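Local atomic coordinates of putative uncharacterized protein (Cricetid herpesvirus 2, PDB entry 4ZKQ), a protein that binds chemokines and probably acts as a decoy receptor of a rodent gammaherpesvirus. Residues D78-A83 with F380-S385; S325-I330 with R341-K346. All blocks are in the same frame, centred on the assembly; numbering follows the deposited sequence.

From the N terminus, the chain first reaches 78-83, in the loop between strands 68-74 and 85-94. Nearly 300 residues later strand 378-384 comes back to this loop and closes contact 1. It ties the loop to the large mixed sheet formed by the C-terminal part of the chain. Contact 2 falls wholly within that span. It closes a short hairpin, with ten residues between 325-330 and 341-346. Strand 308-315 links the two, since it pairs with 324-330 and also with 378-384. The centres of the contacts are about 14 Å apart. They touch where M383 CE packs against I330 CD1.

Contact 1. Residues D78-A83 with F380-S385; sequences DITCPA and FLKMES
K382 reaches from its strand into the loop and gives two hydrogen bonds from one ammonium group. K382 NZ donates to T80 OG1 at 2.8 Å and to I79 O at 3.0 Å. The second bond comes from above the carbonyl plane, 49° out of it. The lysine starts out extended, with CG anti to the backbone N (chi1 -179°), and bends at chi3 to bring NZ to the loop. Its side chain crosses that of T80 at about a right angle. E384 OE2 forms a long salt bridge with K382 NZ at 3.9 Å. D78 CB borders K382 NZ at 4.0 Å, but the D78 carboxylate turns to K54 and K215, and E384 also binds K54. The F380 ring packs beside the T80 backbone, with F380 CD2 3.6 Å from T80 O. T80 O accepts its hydrogen bond from W313 NE1, while E144 takes both T80 N and C81 N. The lysine is buried, and two loop oxygens grip its amine, with E384 farther off. These two bonds and the long bridge probably stabilise its positive charge. The contact thus fixes an irregular loop to an interior strand of the sheet through polar chemistry more than through apolar packing.

Contact 2. Residues S325-I330 with R341-K346; sequences SCAFVI and RRIMSK
F328 and R342 lie side by side and point the same way from their paired strands. The ring touches the arginine's aliphatic stem, with F328 CE2 3.7 Å from R342 CG. The ring and guanidinium planes are 78° apart. R342 CG is anti to the backbone N (chi1 -158°), which carries the stem along the ring. F328 CD2 also lies 3.6 Å from R342 CA. On the sheet face of V329, the I343 side chain crosses that of V329 obliquely. I343 CD1 meets both V329 CG2 and A327 CB at 3.8 Å. V329 and R341 are an antiparallel hydrogen-bonded pair, with R341 N to V329 O at 2.7 Å and V329 N to R341 O at 2.8 Å. F328 and R342 are a non-hydrogen-bonded pair. I343 N then donates to A327 O at 3.0 Å, beyond the end of strand 341-342. There a water takes over, accepting from A327 N and M344 N. The R341 guanidinium hydrogen-bonds to the carbonyls of R335, R336 and V339 in the hairpin loop. A disulfide from C326 to C347 ties the hairpin's other end. Strand 308-315 pairs with 324-330, and L352 of strand 350-355 packs on F328.

Contact 1. Residues D78-A83 with F380-S385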
loop_
_atom_site.group_PDB
_atom_site.type_symbol
_atom_site.label_atom_id
_atom_site.label_comp_id
_atom_site.label_asym_id
_atom_site.label_seq_id
_atom_site.Cartn_x
_atom_site.Cartn_y
_atom_site.Cartn_z
ATOM N N ASP A 78 1.351 3.724 -0.514
ATOM C CA ASP A 78 0.361 4.761 -0.761
ATOM C C ASP A 78 -0.814 4.702 0.207
ATOM O O ASP A 78 -1.108 3.665 0.809
ATOM C CB ASP A 78 -0.143 4.671 -2.196
ATOM C CG ASP A 78 0.992 4.671 -3.203
ATOM O OD1 ASP A 78 1.796 5.627 -3.198
ATOM O OD2 ASP A 78 1.079 3.711 -3.985
ATOM N N ILE A 79 -1.482 5.838 0.345
ATOM C CA ILE A 79 -2.683 5.920 1.143
ATOM C C ILE A 79 -3.858 5.613 0.234
ATOM O O ILE A 79 -4.065 6.296 -0.780
ATOM C CB ILE A 79 -2.847 7.316 1.789
ATOM C CG1 ILE A 79 -1.698 7.592 2.764
ATOM C CG2 ILE A 79 -4.198 7.448 2.493
ATOM C CD1 ILE A 79 -1.786 8.939 3.449
ATOM N N THR A 80 -4.595 4.555 0.560
ATOM C CA THR A 80 -5.910 4.375 -0.046
ATOM C C THR A 80 -6.926 4.236 1.073
ATOM O O THR A 80 -7.793 5.086 1.235
ATOM C CB THR A 80 -5.986 3.157 -0.985
ATOM O OG1 THR A 80 -5.077 3.332 -2.079
ATOM C CG2 THR A 80 -7.403 3.018 -1.550
ATOM N N CYS A 81 -6.812 3.154 1.834
ATOM C CA CYS A 81 -7.682 2.894 2.976
ATOM C C CYS A 81 -6.850 2.520 4.206
ATOM O O CYS A 81 -6.570 1.347 4.430
ATOM C CB CYS A 81 -8.666 1.769 2.665
ATOM S SG CYS A 81 -9.823 1.462 4.024
ATOM N N PRO A 82 -6.458 3.517 5.008
ATOM C CA PRO A 82 -5.549 3.284 6.139
ATOM C C PRO A 82 -5.994 2.189 7.110
ATOM O O PRO A 82 -5.135 1.456 7.604
ATOM C CB PRO A 82 -5.520 4.645 6.838
ATOM C CG PRO A 82 -5.748 5.628 5.730
ATOM C CD PRO A 82 -6.720 4.955 4.801
ATOM N N ALA A 83 -7.295 2.058 7.357
ATOM C CA ALA A 83 -7.790 1.135 8.377
ATOM C C ALA A 83 -8.176 -0.233 7.814
ATOM O O ALA A 83 -8.359 -1.180 8.577
ATOM C CB ALA A 83 -8.980 1.751 9.097
ATOM N N PHE A 380 -14.538 6.980 -0.509
ATOM C CA PHE A 380 -13.317 7.479 -1.123
ATOM C C PHE A 380 -13.065 6.764 -2.444
ATOM O O PHE A 380 -13.054 5.536 -2.494
ATOM C CB PHE A 380 -12.118 7.280 -0.200
ATOM C CG PHE A 380 -10.837 7.844 -0.745
ATOM C CD1 PHE A 380 -10.716 9.196 -0.986
ATOM C CD2 PHE A 380 -9.758 7.022 -1.017
ATOM C CE1 PHE A 380 -9.546 9.727 -1.488
ATOM C CE2 PHE A 380 -8.585 7.545 -1.514
ATOM C CZ PHE A 380 -8.476 8.902 -1.750
ATOM N N LEU A 381 -12.877 7.542 -3.502
ATOM C CA LEU A 381 -12.524 7.014 -4.812
ATOM C C LEU A 381 -11.165 7.542 -5.207
ATOM O O LEU A 381 -10.951 8.752 -5.222
ATOM C CB LEU A 381 -13.564 7.419 -5.861
ATOM C CG LEU A 381 -13.208 7.125 -7.321
ATOM C CD1 LEU A 381 -13.147 5.616 -7.559
ATOM C CD2 LEU A 381 -14.204 7.787 -8.256
ATOM N N LYS A 382 -10.249 6.637 -5.528
ATOM C CA LYS A 382 -8.967 7.037 -6.083
ATOM C C LYS A 382 -8.810 6.420 -7.463
ATOM O O LYS A 382 -9.135 5.254 -7.677
ATOM C CB LYS A 382 -7.808 6.621 -5.179
ATOM C CG LYS A 382 -6.449 7.048 -5.731
ATOM C CD LYS A 382 -5.326 6.903 -4.717
ATOM C CE LYS A 382 -5.069 5.456 -4.367
ATOM N NZ LYS A 382 -3.827 5.306 -3.555
ATOM N N MET A 383 -8.330 7.232 -8.391
ATOM C CA MET A 383 -8.052 6.798 -9.749
ATOM C C MET A 383 -6.645 7.269 -10.081
ATOM O O MET A 383 -6.307 8.430 -9.855
ATOM C CB MET A 383 -9.083 7.366 -10.725
ATOM C CG MET A 383 -10.514 6.918 -10.435
ATOM S SD MET A 383 -11.725 7.502 -11.638
ATOM C CE MET A 383 -11.219 6.610 -13.108
ATOM N N GLU A 384 -5.814 6.364 -10.586
ATOM C CA GLU A 384 -4.404 6.670 -10.787
ATOM C C GLU A 384 -3.822 5.982 -12.011
ATOM O O GLU A 384 -4.168 4.844 -12.336
ATOM C CB GLU A 384 -3.590 6.264 -9.553
ATOM C CG GLU A 384 -3.740 4.800 -9.178
ATOM C CD GLU A 384 -3.127 4.461 -7.832
ATOM O OE1 GLU A 384 -2.032 4.970 -7.532
ATOM O OE2 GLU A 384 -3.740 3.676 -7.077
ATOM N N SER A 385 -2.931 6.705 -12.676
ATOM C CA SER A 385 -2.053 6.150 -13.684
ATOM C C SER A 385 -0.679 6.008 -13.060
ATOM O O SER A 385 -0.542 6.069 -11.843
ATOM C CB SER A 385 -1.996 7.056 -14.909
ATOM O OG SER A 385 -1.487 8.324 -14.547
#

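Contact 2. Residues S325-I330 with R341-K346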
loop_
_atom_site.group_PDB
_atom_site.type_symbol
_atom_site.label_atom_id
_atom_site.label_comp_id
_atom_site.label_asym_id
_atom_site.label_seq_id
_atom_site.Cartn_x
_atom_site.Cartn_y
_atom_site.Cartn_z
ATOM N N SER A 325 -15.197 -2.318 -0.073
ATOM C CA SER A 325 -14.147 -1.916 -1.005
ATOM C C SER A 325 -14.199 -2.713 -2.304
ATOM O O SER A 325 -14.442 -3.918 -2.296
ATOM C CB SER A 325 -12.769 -2.084 -0.359
ATOM O OG SER A 325 -11.749 -1.588 -1.207
ATOM N N CYS A 326 -13.973 -2.016 -3.410
ATOM C CA CYS A 326 -13.891 -2.620 -4.730
ATOM C C CYS A 326 -12.751 -1.953 -5.485
ATOM O O CYS A 326 -12.340 -0.842 -5.137
ATOM C CB CYS A 326 -15.207 -2.458 -5.496
ATOM S SG CYS A 326 -16.651 -3.014 -4.567
ATOM N N ALA A 327 -12.243 -2.626 -6.512
ATOM C CA ALA A 327 -11.221 -2.036 -7.363
ATOM C C ALA A 327 -11.449 -2.437 -8.812
ATOM O O ALA A 327 -12.001 -3.500 -9.080
ATOM C CB ALA A 327 -9.837 -2.446 -6.897
ATOM N N PHE A 328 -11.041 -1.563 -9.727
ATOM C CA PHE A 328 -11.250 -1.758 -11.155
ATOM C C PHE A 328 -9.989 -1.424 -11.916
ATOM O O PHE A 328 -9.342 -0.419 -11.624
ATOM C CB PHE A 328 -12.391 -0.879 -11.669
ATOM C CG PHE A 328 -13.646 -1.016 -10.890
ATOM C CD1 PHE A 328 -13.846 -0.261 -9.747
ATOM C CD2 PHE A 328 -14.630 -1.903 -11.290
ATOM C CE1 PHE A 328 -15.004 -0.386 -9.018
ATOM C CE2 PHE A 328 -15.791 -2.028 -10.568
ATOM C CZ PHE A 328 -15.979 -1.268 -9.428
ATOM N N VAL A 329 -9.642 -2.265 -12.885
ATOM C CA VAL A 329 -8.572 -1.953 -13.825
ATOM C C VAL A 329 -9.192 -1.422 -15.109
ATOM O O VAL A 329 -10.100 -2.038 -15.662
ATOM C CB VAL A 329 -7.698 -3.178 -14.159
ATOM C CG1 VAL A 329 -6.422 -2.731 -14.869
ATOM C CG2 VAL A 329 -7.359 -3.955 -12.911
ATOM N N ILE A 330 -8.695 -0.285 -15.579
ATOM C CA ILE A 330 -9.252 0.369 -16.752
ATOM C C ILE A 330 -8.160 0.557 -17.790
ATOM O O ILE A 330 -7.407 1.530 -17.734
ATOM C CB ILE A 330 -9.877 1.738 -16.416
ATOM C CG1 ILE A 330 -10.759 1.641 -15.167
ATOM C CG2 ILE A 330 -10.670 2.249 -17.613
ATOM C CD1 ILE A 330 -11.329 2.964 -14.710
ATOM N N ARG A 341 -12.634 -3.079 -15.595
ATOM C CA ARG A 341 -12.644 -4.492 -15.240
ATOM C C ARG A 341 -12.628 -4.629 -13.727
ATOM O O ARG A 341 -11.659 -4.248 -13.083
ATOM C CB ARG A 341 -11.425 -5.220 -15.818
ATOM C CG ARG A 341 -10.951 -4.758 -17.201
ATOM C CD ARG A 341 -11.789 -5.354 -18.287
ATOM N NE ARG A 341 -11.013 -5.587 -19.505
ATOM C CZ ARG A 341 -10.946 -4.763 -20.549
ATOM N NH1 ARG A 341 -11.593 -3.604 -20.559
ATOM N NH2 ARG A 341 -10.219 -5.105 -21.600
ATOM N N ARG A 342 -13.693 -5.180 -13.165
ATOM C CA ARG A 342 -13.770 -5.420 -11.734
ATOM C C ARG A 342 -12.745 -6.470 -11.328
ATOM O O ARG A 342 -12.570 -7.477 -12.018
ATOM C CB ARG A 342 -15.178 -5.870 -11.365
ATOM C CG ARG A 342 -15.565 -5.651 -9.919
ATOM C CD ARG A 342 -17.002 -6.106 -9.684
ATOM N NE ARG A 342 -17.935 -5.477 -10.619
ATOM C CZ ARG A 342 -19.221 -5.796 -10.730
ATOM N NH1 ARG A 342 -19.749 -6.745 -9.967
ATOM N NH2 ARG A 342 -19.984 -5.163 -11.612
ATOM N N ILE A 343 -12.057 -6.238 -10.216
ATOM C CA ILE A 343 -10.990 -7.144 -9.813
ATOM C C ILE A 343 -11.543 -8.346 -9.050
ATOM O O ILE A 343 -11.158 -9.491 -9.322
ATOM C CB ILE A 343 -9.924 -6.415 -8.983
ATOM C CG1 ILE A 343 -9.105 -5.520 -9.913
ATOM C CG2 ILE A 343 -9.017 -7.421 -8.295
ATOM C CD1 ILE A 343 -8.002 -4.730 -9.244
ATOM N N MET A 344 -12.452 -8.114 -8.109
ATOM C CA MET A 344 -13.098 -9.270 -7.485
ATOM C C MET A 344 -14.421 -9.598 -8.156
ATOM O O MET A 344 -14.908 -8.837 -8.991
ATOM C CB MET A 344 -13.307 -9.058 -5.996
ATOM C CG MET A 344 -12.053 -9.326 -5.178
ATOM S SD MET A 344 -12.316 -9.445 -3.393
ATOM C CE MET A 344 -10.864 -10.392 -2.913
ATOM N N SER A 345 -14.995 -10.736 -7.780
ATOM C CA SER A 345 -16.182 -11.275 -8.448
ATOM C C SER A 345 -17.323 -10.257 -8.530
ATOM O O SER A 345 -17.865 -10.009 -9.608
ATOM C CB SER A 345 -16.664 -12.539 -7.725
ATOM O OG SER A 345 -17.870 -13.015 -8.282
ATOM N N LYS A 346 -17.676 -9.667 -7.392
ATOM C CA LYS A 346 -18.841 -8.793 -7.328
ATOM C C LYS A 346 -18.575 -7.529 -6.511
ATOM O O LYS A 346 -17.919 -7.588 -5.471
ATOM C CB LYS A 346 -20.020 -9.559 -6.731
ATOM C CG LYS A 346 -19.785 -9.989 -5.289
ATOM C CD LYS A 346 -20.910 -10.866 -4.774
ATOM C CE LYS A 346 -20.655 -11.296 -3.338
ATOM N NZ LYS A 346 -20.525 -10.131 -2.416
HETATM O O HOH W 1 -15.669 -6.149 -3.448
HETATM O O HOH W 2 -12.908 -5.438 -6.493
#